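Local coordinates for ARO (armadillo repeats only protein) (Plasmodium falciparum Santa Lucia, PDB 5EWP) that probably acts as an armadillo-repeat scaffold that binds partner proteins during translocation of rhoptries to the apical pole of the parasite and their attachment there, at residues S13-R18 / V32-S37; W51-K56 / R102-V107; Q65-A70 / V107-F112. One frame throughout, in Å; residues are numbered along the deposited sequence.

Contact 1: S13-R18 / V32-S37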
ATOM      1  N   SER A  13     -27.751 -16.383   5.830  1.00 30.26           N
ATOM      2  CA  SER A  13     -26.722 -17.058   5.066  1.00 36.69           C
ATOM      3  C   SER A  13     -25.673 -17.695   5.962  1.00 29.41           C
ATOM      4  O   SER A  13     -25.313 -17.145   7.002  1.00 31.76           O
ATOM      5  CB  SER A  13     -26.040 -16.078   4.113  1.00 47.10           C
ATOM      6  OG  SER A  13     -24.745 -16.547   3.746  1.00 51.48           O
ATOM      7  N   ASN A  14     -25.188 -18.861   5.546  1.00 26.52           N
ATOM      8  CA  ASN A  14     -24.108 -19.536   6.232  1.00 32.44           C
ATOM      9  C   ASN A  14     -22.912 -18.604   6.387  1.00 23.95           C
ATOM     10  O   ASN A  14     -22.245 -18.611   7.420  1.00 26.11           O
ATOM     11  CB  ASN A  14     -23.678 -20.785   5.465  1.00 42.49           C
ATOM     12  CG  ASN A  14     -22.747 -21.665   6.265  1.00 47.26           C
ATOM     13  OD1 ASN A  14     -22.988 -21.930   7.441  1.00 51.42           O
ATOM     14  ND2 ASN A  14     -21.658 -22.097   5.642  1.00 38.15           N
ATOM     15  N   ASP A  15     -22.649 -17.810   5.353  1.00 27.49           N
ATOM     16  CA  ASP A  15     -21.470 -16.931   5.362  1.00 24.79           C
ATOM     17  C   ASP A  15     -21.590 -15.858   6.444  1.00 24.37           C
ATOM     18  O   ASP A  15     -20.593 -15.466   7.062  1.00 24.11           O
ATOM     19  CB  ASP A  15     -21.263 -16.285   3.990  1.00 23.88           C
ATOM     20  CG  ASP A  15     -20.756 -17.269   2.963  1.00 33.53           C
ATOM     21  OD1 ASP A  15     -20.530 -18.438   3.333  1.00 40.47           O
ATOM     22  OD2 ASP A  15     -20.551 -16.873   1.798  1.00 32.21           O
ATOM     23  N   ILE A  16     -22.811 -15.383   6.675  1.00 24.66           N
ATOM     24  CA  ILE A  16     -23.036 -14.406   7.729  1.00 24.76           C
ATOM     25  C   ILE A  16     -22.810 -15.044   9.096  1.00 23.71           C
ATOM     26  O   ILE A  16     -22.210 -14.438   9.979  1.00 22.99           O
ATOM     27  CB  ILE A  16     -24.450 -13.796   7.649  1.00 26.79           C
ATOM     28  CG1 ILE A  16     -24.554 -12.896   6.415  1.00 25.99           C
ATOM     29  CG2 ILE A  16     -24.775 -13.014   8.925  1.00 25.77           C
ATOM     30  CD1 ILE A  16     -25.917 -12.253   6.230  1.00 32.04           C
ATOM     31  N   LEU A  17     -23.270 -16.278   9.267  1.00 26.36           N
ATOM     32  CA  LEU A  17     -23.039 -16.968  10.526  1.00 27.39           C
ATOM     33  C   LEU A  17     -21.556 -17.248  10.738  1.00 21.41           C
ATOM     34  O   LEU A  17     -21.050 -17.077  11.845  1.00 22.39           O
ATOM     35  CB  LEU A  17     -23.837 -18.261  10.573  1.00 30.21           C
ATOM     36  CG  LEU A  17     -25.333 -17.962  10.603  1.00 36.50           C
ATOM     37  CD1 LEU A  17     -26.090 -19.231  10.710  1.00 44.61           C
ATOM     38  CD2 LEU A  17     -25.655 -17.064  11.782  1.00 37.77           C
ATOM     39  N   ARG A  18     -20.879 -17.675   9.674  1.00 20.83           N
ATOM     40  CA  ARG A  18     -19.441 -17.932   9.724  1.00 24.56           C
ATOM     41  C   ARG A  18     -18.695 -16.663  10.081  1.00 23.38           C
ATOM     42  O   ARG A  18     -17.785 -16.690  10.900  1.00 22.33           O
ATOM     43  CB  ARG A  18     -18.944 -18.492   8.391  1.00 26.74           C
ATOM     44  CG  ARG A  18     -19.301 -19.957   8.185  1.00 32.62           C
ATOM     45  CD  ARG A  18     -18.931 -20.455   6.790  1.00 32.40           C
ATOM     46  NE  ARG A  18     -17.502 -20.347   6.503  1.00 41.44           N
ATOM     47  CZ  ARG A  18     -16.984 -20.319   5.278  1.00 43.66           C
ATOM     48  NH1 ARG A  18     -17.779 -20.388   4.218  1.00 45.83           N
ATOM     49  NH2 ARG A  18     -15.670 -20.221   5.113  1.00 38.44           N
ATOM     50  N   VAL A  32      -9.899 -15.417   6.333  1.00 16.12           N
ATOM     51  CA  VAL A  32      -9.275 -15.576   5.025  1.00 16.33           C
ATOM     52  C   VAL A  32     -10.157 -16.393   4.064  1.00 20.50           C
ATOM     53  O   VAL A  32     -10.334 -16.017   2.903  1.00 18.62           O
ATOM     54  CB  VAL A  32      -7.874 -16.215   5.168  1.00 15.38           C
ATOM     55  CG1 VAL A  32      -7.276 -16.534   3.805  1.00 18.67           C
ATOM     56  CG2 VAL A  32      -6.978 -15.241   5.896  1.00 16.91           C
ATOM     57  N   ASN A  33     -10.733 -17.489   4.558  1.00 19.00           N
ATOM     58  CA  ASN A  33     -11.620 -18.317   3.748  1.00 19.47           C
ATOM     59  C   ASN A  33     -12.850 -17.556   3.311  1.00 17.99           C
ATOM     60  O   ASN A  33     -13.401 -17.811   2.235  1.00 22.39           O
ATOM     61  CB  ASN A  33     -12.054 -19.570   4.515  1.00 25.87           C
ATOM     62  CG  ASN A  33     -10.902 -20.488   4.826  1.00 31.42           C
ATOM     63  OD1 ASN A  33      -9.895 -20.488   4.120  1.00 26.54           O
ATOM     64  ND2 ASN A  33     -11.043 -21.282   5.881  1.00 36.65           N
ATOM     65  N   LEU A  34     -13.285 -16.631   4.164  1.00 16.20           N
ATOM     66  CA  LEU A  34     -14.502 -15.846   3.907  1.00 17.08           C
ATOM     67  C   LEU A  34     -14.280 -14.680   2.935  1.00 14.96           C
ATOM     68  O   LEU A  34     -15.241 -14.093   2.442  1.00 16.98           O
ATOM     69  CB  LEU A  34     -15.053 -15.324   5.231  1.00 18.83           C
ATOM     70  CG  LEU A  34     -15.816 -16.331   6.087  1.00 18.18           C
ATOM     71  CD1 LEU A  34     -16.127 -15.688   7.408  1.00 22.79           C
ATOM     72  CD2 LEU A  34     -17.108 -16.764   5.370  1.00 23.29           C
ATOM     73  N   CYS A  35     -13.023 -14.344   2.647  1.00 18.22           N
ATOM     74  CA  CYS A  35     -12.767 -13.231   1.735  1.00 15.68           C
ATOM     75  C   CYS A  35     -13.398 -13.448   0.358  1.00 20.37           C
ATOM     76  O   CYS A  35     -13.732 -12.485  -0.335  1.00 19.85           O
ATOM     77  CB  CYS A  35     -11.268 -12.986   1.578  1.00 16.64           C
ATOM     78  SG  CYS A  35     -10.494 -12.171   2.977  1.00 19.73           S
ATOM     79  N   SER A  36     -13.580 -14.706  -0.038  1.00 19.45           N
ATOM     80  CA  SER A  36     -14.185 -14.992  -1.339  1.00 27.46           C
ATOM     81  C   SER A  36     -15.720 -14.861  -1.327  1.00 23.37           C
ATOM     82  O   SER A  36     -16.356 -14.902  -2.378  1.00 27.13           O
ATOM     83  CB  SER A  36     -13.788 -16.397  -1.813  1.00 30.51           C
ATOM     84  OG  SER A  36     -14.239 -17.390  -0.910  1.00 34.76           O
ATOM     85  N   SER A  37     -16.313 -14.710  -0.145  1.00 19.35           N
ATOM     86  CA  SER A  37     -17.766 -14.642  -0.051  1.00 25.90           C
ATOM     87  C   SER A  37     -18.325 -13.449  -0.808  1.00 27.40           C
ATOM     88  O   SER A  37     -17.836 -12.336  -0.663  1.00 21.68           O
ATOM     89  CB  SER A  37     -18.230 -14.565   1.402  1.00 21.10           C
ATOM     90  OG  SER A  37     -19.641 -14.407   1.420  1.00 23.91           O
TER
HETATM   91  O   HOH W   1     -15.927 -19.223   2.282  1.00 43.54           O
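Asp-15 and Ser-37 make the direct polar link between the N-capped start of helix 14-25 and the type I turn Leu-34 to Ser-37 after helix 28-34, at the N-terminal end of the armadillo solenoid. The hydroxyl OG of Ser-37 donates to OD2 of Asp-15 over 2.7 Å, meeting that oxygen on its anti side and 32° out of the carboxylate plane. Ser-37 OG lies anti to its backbone N (chi1 176°), which carries it across to the helix, and it also bonds to the backbone N of Cys-39.

The charged pairing is within the helix: Asp-15 OD1 forms a long salt bridge with Arg-18 NH1 at 3.5 Å. Arg-18 NE pairs with Glu-30, so two acids hold the guanidinium. A water bridges the segments at 2.9 Å from both ends, accepting from Arg-18 NH1 and donating to the carbonyl O of Asn-33.

Apolar contact comes from Leu-34, whose CD2 sits over the centre of one guanidinium face, 3.6 Å above its plane. A bend at chi3 (60°) folds the arginine chain to present that face. At the edge, in plane, CB of Asn-33 lies 3.7 Å from Arg-18 NH2.

The rotation of the Asp-15 carboxylate is thus restrained from both oxygens, more firmly on the serine side, and its charge is probably well stabilised, helped by the nearby helix N-terminus that Ser-13 caps.

Contact 2: W51-K56 / R102-V107; sequences WAADPK and RVHAAV
His-104 receives two neighbours from segment 51-56 at once, one in the plane of its imidazole and one over a face. In the plane, the backbone N of Ala-53 donates to ND1 of His-104 at 2.9 Å, nearly straight (N-H...N angle 162°) and only 4° out of the ring plane. Over the face stands the indole of Trp-51: its six-membered ring makes a T-shaped (edge-to-face) pair with the imidazole, centroids 5.3 Å apart and planes at 73°. The touching atom is CZ3 of Trp-51, 3.8 Å from His-104 CG and displaced toward the rim of the imidazole.

Beside the ring, Ala-53 CB lies 3.6 Å from His-104 ND1, and Ala-52 CB packs on His-104 CB at 3.8 Å. One turn further along helix 100-113, CG1 of Val-107 meets the indole edge at Trp-51 CH2, 4.0 Å away.

Outside this shell, His-49 would help hold the linker, its ND1 accepting from the backbone N of both Trp-51 and Ala-52 while its ring pairs edge-to-face with the indole. Met-144 of helix 142-156 touches both Trp-51 and Val-107. At the other end, Lys-56 forms salt bridges with Glu-99 and Asp-101. The irregular linker between helices 28-34 and 58-70 is thus laid over helix 100-113 of the armadillo solenoid.

Because ND1 of His-104 accepts a backbone N-H, it is most likely unprotonated; a neutral imidazole would then carry its proton on NE2, and full protonation would be expected to cost this bond.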
ATOM      1  N   TRP A  51     -10.684   6.205   4.292  1.00 17.75           N
ATOM      2  CA  TRP A  51     -10.808   6.347   2.843  1.00 18.60           C
ATOM      3  C   TRP A  51     -11.289   5.092   2.092  1.00 13.12           C
ATOM      4  O   TRP A  51     -11.769   5.208   0.968  1.00 19.04           O
ATOM      5  CB  TRP A  51      -9.475   6.840   2.248  1.00 18.86           C
ATOM      6  CG  TRP A  51      -8.282   5.959   2.455  1.00 13.62           C
ATOM      7  CD1 TRP A  51      -7.290   6.119   3.390  1.00 13.15           C
ATOM      8  CD2 TRP A  51      -7.925   4.802   1.686  1.00 16.93           C
ATOM      9  NE1 TRP A  51      -6.350   5.110   3.260  1.00 17.36           N
ATOM     10  CE2 TRP A  51      -6.719   4.294   2.218  1.00 18.85           C
ATOM     11  CE3 TRP A  51      -8.518   4.139   0.597  1.00 19.70           C
ATOM     12  CZ2 TRP A  51      -6.086   3.160   1.699  1.00 14.43           C
ATOM     13  CZ3 TRP A  51      -7.892   3.005   0.087  1.00 16.89           C
ATOM     14  CH2 TRP A  51      -6.689   2.532   0.641  1.00 14.94           C
ATOM     15  N   ALA A  52     -11.156   3.906   2.689  1.00 17.75           N
ATOM     16  CA  ALA A  52     -11.565   2.670   2.007  1.00 15.91           C
ATOM     17  C   ALA A  52     -13.076   2.657   1.776  1.00 17.31           C
ATOM     18  O   ALA A  52     -13.843   3.011   2.665  1.00 18.69           O
ATOM     19  CB  ALA A  52     -11.151   1.453   2.814  1.00 19.25           C
ATOM     20  N   ALA A  53     -13.499   2.247   0.588  1.00 15.08           N
ATOM     21  CA  ALA A  53     -14.931   2.146   0.281  1.00 17.48           C
ATOM     22  C   ALA A  53     -15.630   1.181   1.230  1.00 16.01           C
ATOM     23  O   ALA A  53     -15.065   0.157   1.606  1.00 16.42           O
ATOM     24  CB  ALA A  53     -15.124   1.711  -1.153  1.00 18.67           C
ATOM     25  N   ASP A  54     -16.861   1.498   1.635  1.00 16.63           N
ATOM     26  CA  ASP A  54     -17.605   0.600   2.529  1.00 21.67           C
ATOM     27  C   ASP A  54     -17.724  -0.831   1.986  1.00 21.27           C
ATOM     28  O   ASP A  54     -18.111  -1.032   0.830  1.00 17.98           O
ATOM     29  CB  ASP A  54     -19.013   1.145   2.777  1.00 21.05           C
ATOM     30  CG  ASP A  54     -19.008   2.465   3.522  1.00 31.04           C
ATOM     31  OD1 ASP A  54     -18.003   2.775   4.192  1.00 24.90           O
ATOM     32  OD2 ASP A  54     -20.008   3.203   3.408  1.00 34.89           O
ATOM     33  N   PRO A  55     -17.395  -1.827   2.822  1.00 18.71           N
ATOM     34  CA  PRO A  55     -17.600  -3.224   2.417  1.00 20.52           C
ATOM     35  C   PRO A  55     -19.049  -3.476   2.011  1.00 18.90           C
ATOM     36  O   PRO A  55     -19.954  -3.027   2.718  1.00 19.41           O
ATOM     37  CB  PRO A  55     -17.215  -4.011   3.676  1.00 22.07           C
ATOM     38  CG  PRO A  55     -16.160  -3.146   4.320  1.00 23.18           C
ATOM     39  CD  PRO A  55     -16.642  -1.722   4.085  1.00 25.87           C
ATOM     40  N   LYS A  56     -19.254  -4.150   0.883  1.00 17.12           N
ATOM     41  CA  LYS A  56     -20.601  -4.392   0.380  1.00 22.96           C
ATOM     42  C   LYS A  56     -20.970  -5.868   0.452  1.00 23.99           C
ATOM     43  O   LYS A  56     -22.130  -6.250   0.214  1.00 19.26           O
ATOM     44  CB  LYS A  56     -20.728  -3.886  -1.069  1.00 21.93           C
ATOM     45  CG  LYS A  56     -20.433  -2.392  -1.219  1.00 29.07           C
ATOM     46  CD  LYS A  56     -20.806  -1.829  -2.605  1.00 26.98           C
ATOM     47  CE  LYS A  56     -20.547  -2.817  -3.741  1.00 29.23           C
ATOM     48  NZ  LYS A  56     -19.180  -2.729  -4.344  1.00 30.88           N
ATOM     49  N   ARG A 102     -13.498  -4.176  -2.330  1.00 14.81           N
ATOM     50  CA  ARG A 102     -12.608  -5.333  -2.277  1.00 16.49           C
ATOM     51  C   ARG A 102     -11.165  -4.923  -2.503  1.00 15.87           C
ATOM     52  O   ARG A 102     -10.244  -5.372  -1.792  1.00 15.59           O
ATOM     53  CB  ARG A 102     -13.037  -6.386  -3.320  1.00 16.01           C
ATOM     54  CG  ARG A 102     -14.180  -7.252  -2.822  1.00 18.88           C
ATOM     55  CD  ARG A 102     -14.633  -8.311  -3.835  1.00 20.90           C
ATOM     56  NE  ARG A 102     -15.739  -9.044  -3.252  1.00 25.67           N
ATOM     57  CZ  ARG A 102     -15.630 -10.234  -2.668  1.00 28.67           C
ATOM     58  NH1 ARG A 102     -14.467 -10.873  -2.655  1.00 27.84           N
ATOM     59  NH2 ARG A 102     -16.702 -10.805  -2.129  1.00 32.33           N
ATOM     60  N   VAL A 103     -10.954  -4.074  -3.501  1.00 14.30           N
ATOM     61  CA  VAL A 103      -9.600  -3.608  -3.786  1.00 13.08           C
ATOM     62  C   VAL A 103      -9.089  -2.800  -2.602  1.00 15.29           C
ATOM     63  O   VAL A 103      -7.986  -3.023  -2.119  1.00 10.89           O
ATOM     64  CB  VAL A 103      -9.524  -2.758  -5.043  1.00 12.90           C
ATOM     65  CG1 VAL A 103      -8.073  -2.253  -5.232  1.00 13.35           C
ATOM     66  CG2 VAL A 103      -9.985  -3.567  -6.252  1.00 17.31           C
ATOM     67  N   HIS A 104      -9.903  -1.854  -2.123  1.00 14.50           N
ATOM     68  CA  HIS A 104      -9.446  -1.003  -1.026  1.00 15.97           C
ATOM     69  C   HIS A 104      -9.101  -1.797   0.220  1.00 14.30           C
ATOM     70  O   HIS A 104      -8.086  -1.542   0.852  1.00 12.19           O
ATOM     71  CB  HIS A 104     -10.501   0.040  -0.690  1.00 15.32           C
ATOM     72  CG  HIS A 104     -10.632   1.114  -1.720  1.00 15.84           C
ATOM     73  ND1 HIS A 104     -11.610   2.085  -1.660  1.00 16.93           N
ATOM     74  CD2 HIS A 104      -9.885   1.397  -2.812  1.00 14.67           C
ATOM     75  CE1 HIS A 104     -11.481   2.896  -2.694  1.00 17.59           C
ATOM     76  NE2 HIS A 104     -10.433   2.509  -3.402  1.00 15.43           N
ATOM     77  N   ALA A 105      -9.947  -2.758   0.570  1.00 13.01           N
ATOM     78  CA  ALA A 105      -9.715  -3.557   1.764  1.00 14.14           C
ATOM     79  C   ALA A 105      -8.415  -4.348   1.636  1.00 12.49           C
ATOM     80  O   ALA A 105      -7.656  -4.457   2.598  1.00 13.92           O
ATOM     81  CB  ALA A 105     -10.898  -4.497   2.019  1.00 14.43           C
ATOM     82  N   ALA A 106      -8.161  -4.879   0.442  1.00 11.39           N
ATOM     83  CA  ALA A 106      -6.922  -5.621   0.172  1.00 11.47           C
ATOM     84  C   ALA A 106      -5.690  -4.730   0.259  1.00 16.10           C
ATOM     85  O   ALA A 106      -4.669  -5.133   0.807  1.00 15.39           O
ATOM     86  CB  ALA A 106      -6.992  -6.301  -1.228  1.00 12.85           C
ATOM     87  N   VAL A 107      -5.776  -3.523  -0.285  1.00 11.02           N
ATOM     88  CA  VAL A 107      -4.673  -2.578  -0.177  1.00 15.25           C
ATOM     89  C   VAL A 107      -4.398  -2.216   1.284  1.00 16.10           C
ATOM     90  O   VAL A 107      -3.247  -2.238   1.724  1.00 11.97           O
ATOM     91  CB  VAL A 107      -4.963  -1.293  -0.988  1.00 14.62           C
ATOM     92  CG1 VAL A 107      -3.996  -0.181  -0.607  1.00 11.43           C
ATOM     93  CG2 VAL A 107      -4.882  -1.595  -2.483  1.00 16.70           C
TER

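Contact 3: Q65-A70 / V107-F112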
ATOM      1  N   GLN A  65     -11.733  -6.959   8.475  1.00 15.30           N
ATOM      2  CA  GLN A  65     -11.412  -7.422   9.826  1.00 14.89           C
ATOM      3  C   GLN A  65      -9.974  -7.921   9.898  1.00 15.54           C
ATOM      4  O   GLN A  65      -9.303  -7.740  10.918  1.00 16.39           O
ATOM      5  CB  GLN A  65     -12.356  -8.531  10.282  1.00 14.43           C
ATOM      6  CG  GLN A  65     -13.832  -8.094  10.359  1.00 26.52           C
ATOM      7  CD  GLN A  65     -14.069  -6.888  11.268  1.00 34.84           C
ATOM      8  OE1 GLN A  65     -14.921  -6.052  10.976  1.00 43.58           O
ATOM      9  NE2 GLN A  65     -13.326  -6.799  12.367  1.00 26.83           N
ATOM     10  N   LEU A  66      -9.503  -8.549   8.821  1.00 16.49           N
ATOM     11  CA  LEU A  66      -8.112  -9.012   8.772  1.00 17.87           C
ATOM     12  C   LEU A  66      -7.159  -7.814   8.801  1.00 19.16           C
ATOM     13  O   LEU A  66      -6.127  -7.844   9.482  1.00 15.40           O
ATOM     14  CB  LEU A  66      -7.869  -9.874   7.528  1.00 13.83           C
ATOM     15  CG  LEU A  66      -8.466 -11.281   7.611  1.00 16.83           C
ATOM     16  CD1 LEU A  66      -8.523 -11.969   6.238  1.00 16.60           C
ATOM     17  CD2 LEU A  66      -7.722 -12.150   8.638  1.00 18.26           C
ATOM     18  N   ALA A  67      -7.521  -6.749   8.090  1.00 14.63           N
ATOM     19  CA  ALA A  67      -6.723  -5.526   8.105  1.00 15.34           C
ATOM     20  C   ALA A  67      -6.652  -4.930   9.515  1.00 18.39           C
ATOM     21  O   ALA A  67      -5.615  -4.426   9.944  1.00 17.71           O
ATOM     22  CB  ALA A  67      -7.287  -4.514   7.129  1.00 11.44           C
ATOM     23  N   ILE A  68      -7.768  -4.988  10.228  1.00 15.63           N
ATOM     24  CA  ILE A  68      -7.815  -4.491  11.597  1.00 17.05           C
ATOM     25  C   ILE A  68      -6.875  -5.291  12.482  1.00 22.56           C
ATOM     26  O   ILE A  68      -6.100  -4.719  13.256  1.00 21.95           O
ATOM     27  CB  ILE A  68      -9.270  -4.523  12.138  1.00 20.55           C
ATOM     28  CG1 ILE A  68     -10.087  -3.457  11.414  1.00 19.36           C
ATOM     29  CG2 ILE A  68      -9.290  -4.284  13.636  1.00 24.89           C
ATOM     30  CD1 ILE A  68     -11.607  -3.559  11.653  1.00 17.71           C
ATOM     31  N   LEU A  69      -6.898  -6.610  12.338  1.00 17.40           N
ATOM     32  CA  LEU A  69      -5.996  -7.446  13.116  1.00 14.58           C
ATOM     33  C   LEU A  69      -4.545  -7.140  12.761  1.00 19.39           C
ATOM     34  O   LEU A  69      -3.681  -7.071  13.649  1.00 21.31           O
ATOM     35  CB  LEU A  69      -6.307  -8.924  12.901  1.00 13.50           C
ATOM     36  CG  LEU A  69      -7.681  -9.398  13.382  1.00 22.87           C
ATOM     37  CD1 LEU A  69      -7.885 -10.877  13.076  1.00 23.08           C
ATOM     38  CD2 LEU A  69      -7.852  -9.109  14.871  1.00 26.61           C
ATOM     39  N   ALA A  70      -4.273  -6.954  11.473  1.00 19.15           N
ATOM     40  CA  ALA A  70      -2.909  -6.628  11.029  1.00 19.49           C
ATOM     41  C   ALA A  70      -2.436  -5.263  11.544  1.00 24.50           C
ATOM     42  O   ALA A  70      -1.234  -4.999  11.619  1.00 25.29           O
ATOM     43  CB  ALA A  70      -2.818  -6.670   9.498  1.00 17.23           C
ATOM     44  N   VAL A 107      -5.776  -3.523  -0.285  1.00 11.02           N
ATOM     45  CA  VAL A 107      -4.673  -2.578  -0.177  1.00 15.25           C
ATOM     46  C   VAL A 107      -4.398  -2.216   1.284  1.00 16.10           C
ATOM     47  O   VAL A 107      -3.247  -2.238   1.724  1.00 11.97           O
ATOM     48  CB  VAL A 107      -4.963  -1.293  -0.988  1.00 14.62           C
ATOM     49  CG1 VAL A 107      -3.996  -0.181  -0.607  1.00 11.43           C
ATOM     50  CG2 VAL A 107      -4.882  -1.595  -2.483  1.00 16.70           C
ATOM     51  N   VAL A 108      -5.448  -1.893   2.038  1.00 15.04           N
ATOM     52  CA  VAL A 108      -5.256  -1.587   3.458  1.00 11.32           C
ATOM     53  C   VAL A 108      -4.613  -2.772   4.202  1.00  9.74           C
ATOM     54  O   VAL A 108      -3.623  -2.583   4.933  1.00 15.13           O
ATOM     55  CB  VAL A 108      -6.585  -1.204   4.138  1.00 14.59           C
ATOM     56  CG1 VAL A 108      -6.384  -1.065   5.656  1.00 15.99           C
ATOM     57  CG2 VAL A 108      -7.124   0.092   3.519  1.00 12.68           C
ATOM     58  N   ALA A 109      -5.134  -3.982   3.995  1.00 11.87           N
ATOM     59  CA  ALA A 109      -4.574  -5.174   4.666  1.00 13.69           C
ATOM     60  C   ALA A 109      -3.106  -5.367   4.312  1.00 14.52           C
ATOM     61  O   ALA A 109      -2.267  -5.561   5.195  1.00 13.28           O
ATOM     62  CB  ALA A 109      -5.348  -6.441   4.302  1.00 14.25           C
ATOM     63  N   LEU A 110      -2.808  -5.333   3.023  1.00 11.57           N
ATOM     64  CA  LEU A 110      -1.429  -5.568   2.570  1.00 13.76           C
ATOM     65  C   LEU A 110      -0.490  -4.485   3.069  1.00 15.71           C
ATOM     66  O   LEU A 110       0.665  -4.763   3.395  1.00 15.01           O
ATOM     67  CB  LEU A 110      -1.376  -5.668   1.040  1.00 12.08           C
ATOM     68  CG  LEU A 110      -2.018  -6.941   0.465  1.00 13.98           C
ATOM     69  CD1 LEU A 110      -2.207  -6.803  -1.024  1.00 14.03           C
ATOM     70  CD2 LEU A 110      -1.158  -8.181   0.760  1.00 12.18           C
ATOM     71  N   SER A 111      -0.966  -3.246   3.151  1.00 16.81           N
ATOM     72  CA  SER A 111      -0.078  -2.184   3.608  1.00 15.97           C
ATOM     73  C   SER A 111       0.314  -2.408   5.068  1.00 19.90           C
ATOM     74  O   SER A 111       1.480  -2.258   5.417  1.00 17.75           O
ATOM     75  CB  SER A 111      -0.709  -0.801   3.417  1.00 17.70           C
ATOM     76  OG  SER A 111      -1.853  -0.629   4.227  1.00 22.31           O
ATOM     77  N   PHE A 112      -0.635  -2.798   5.920  1.00 14.70           N
ATOM     78  CA  PHE A 112      -0.280  -3.130   7.303  1.00 13.19           C
ATOM     79  C   PHE A 112       0.572  -4.393   7.411  1.00 13.75           C
ATOM     80  O   PHE A 112       1.467  -4.472   8.259  1.00 15.98           O
ATOM     81  CB  PHE A 112      -1.526  -3.303   8.164  1.00 17.92           C
ATOM     82  CG  PHE A 112      -2.153  -1.998   8.560  1.00 20.82           C
ATOM     83  CD1 PHE A 112      -1.450  -1.091   9.346  1.00 22.43           C
ATOM     84  CD2 PHE A 112      -3.429  -1.676   8.144  1.00 18.47           C
ATOM     85  CE1 PHE A 112      -2.019   0.123   9.708  1.00 27.20           C
ATOM     86  CE2 PHE A 112      -4.012  -0.467   8.512  1.00 25.00           C
ATOM     87  CZ  PHE A 112      -3.298   0.432   9.286  1.00 25.11           C
TER
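Ala-67 packs directly against the backbone of the opposing helix: its CB lies 3.7 Å from CA of Ala-109, closer than it comes to that residue's methyl, Ala-109 CB, at 3.9 Å. The CA atoms of this pair are 4.1 Å apart, a close separation that the small alanine side chains allow. CG1 of Val-108, anti to its backbone N (chi1 173°), reaches the same Ala-67 methyl from beside Ala-109, at 3.9 Å. Ala-67 CB thus rests between two consecutive residues of helix 100-113.

Helices 58-70 and 100-113 run in nearly the same direction here, their segment axes inclined by 21° and 8.4 Å apart at closest approach. Close, near-parallel packing of this kind is in keeping with an armadillo solenoid, which is built from stacked helices. Phe-91 of helix 87-95 touches both Leu-66 and Ala-109, covering one flank of the joint, while Trp-51 and His-49 lie against Val-108.

Toward the C-terminal ends the fit is looser. The CA atoms of Ala-70 and Phe-112 stand 5.7 Å apart, and the link between their side chains is a single apolar touch, Ala-70 CB to Phe-112 CB at 3.8 Å. With CG placed beside the backbone N (chi1 -77°), the phenyl group projects roughly across its helix axis, and its CD2 lies 3.9 Å from the carbonyl O of Ala-67. Phe-112 is partly exposed, unlike the buried alanines and Val-108. Behind it, Ser-111 keeps its polar end within its own helix: OG donates to the carbonyl O of Val-108, which also accepts from the backbone N of Phe-112 on the same face of its plane.

How the contacts relate
All three contacts lie on the same side of the chain's centre, in the N-terminal half of the solenoid. Contact 1 closes before the others open, and its centre is about 17 Å from those of contacts 2 and 3. The latter two, about 10 Å apart, alternate along the chain and share helix 100-113 through Val-107. Further contacts connect all three: Arg-102 NH1 probably donates a hydrogen bond to the carbonyl O of Cys-35, Leu-66 packs on Val-32 and Cys-35, and Trp-51 touches Val-108. Helices 28-34, 58-70 and 100-113 are thereby connected into one continuous block, as expected of an armadillo solenoid, whose stacked helices would give a protein-binding scaffold its shape.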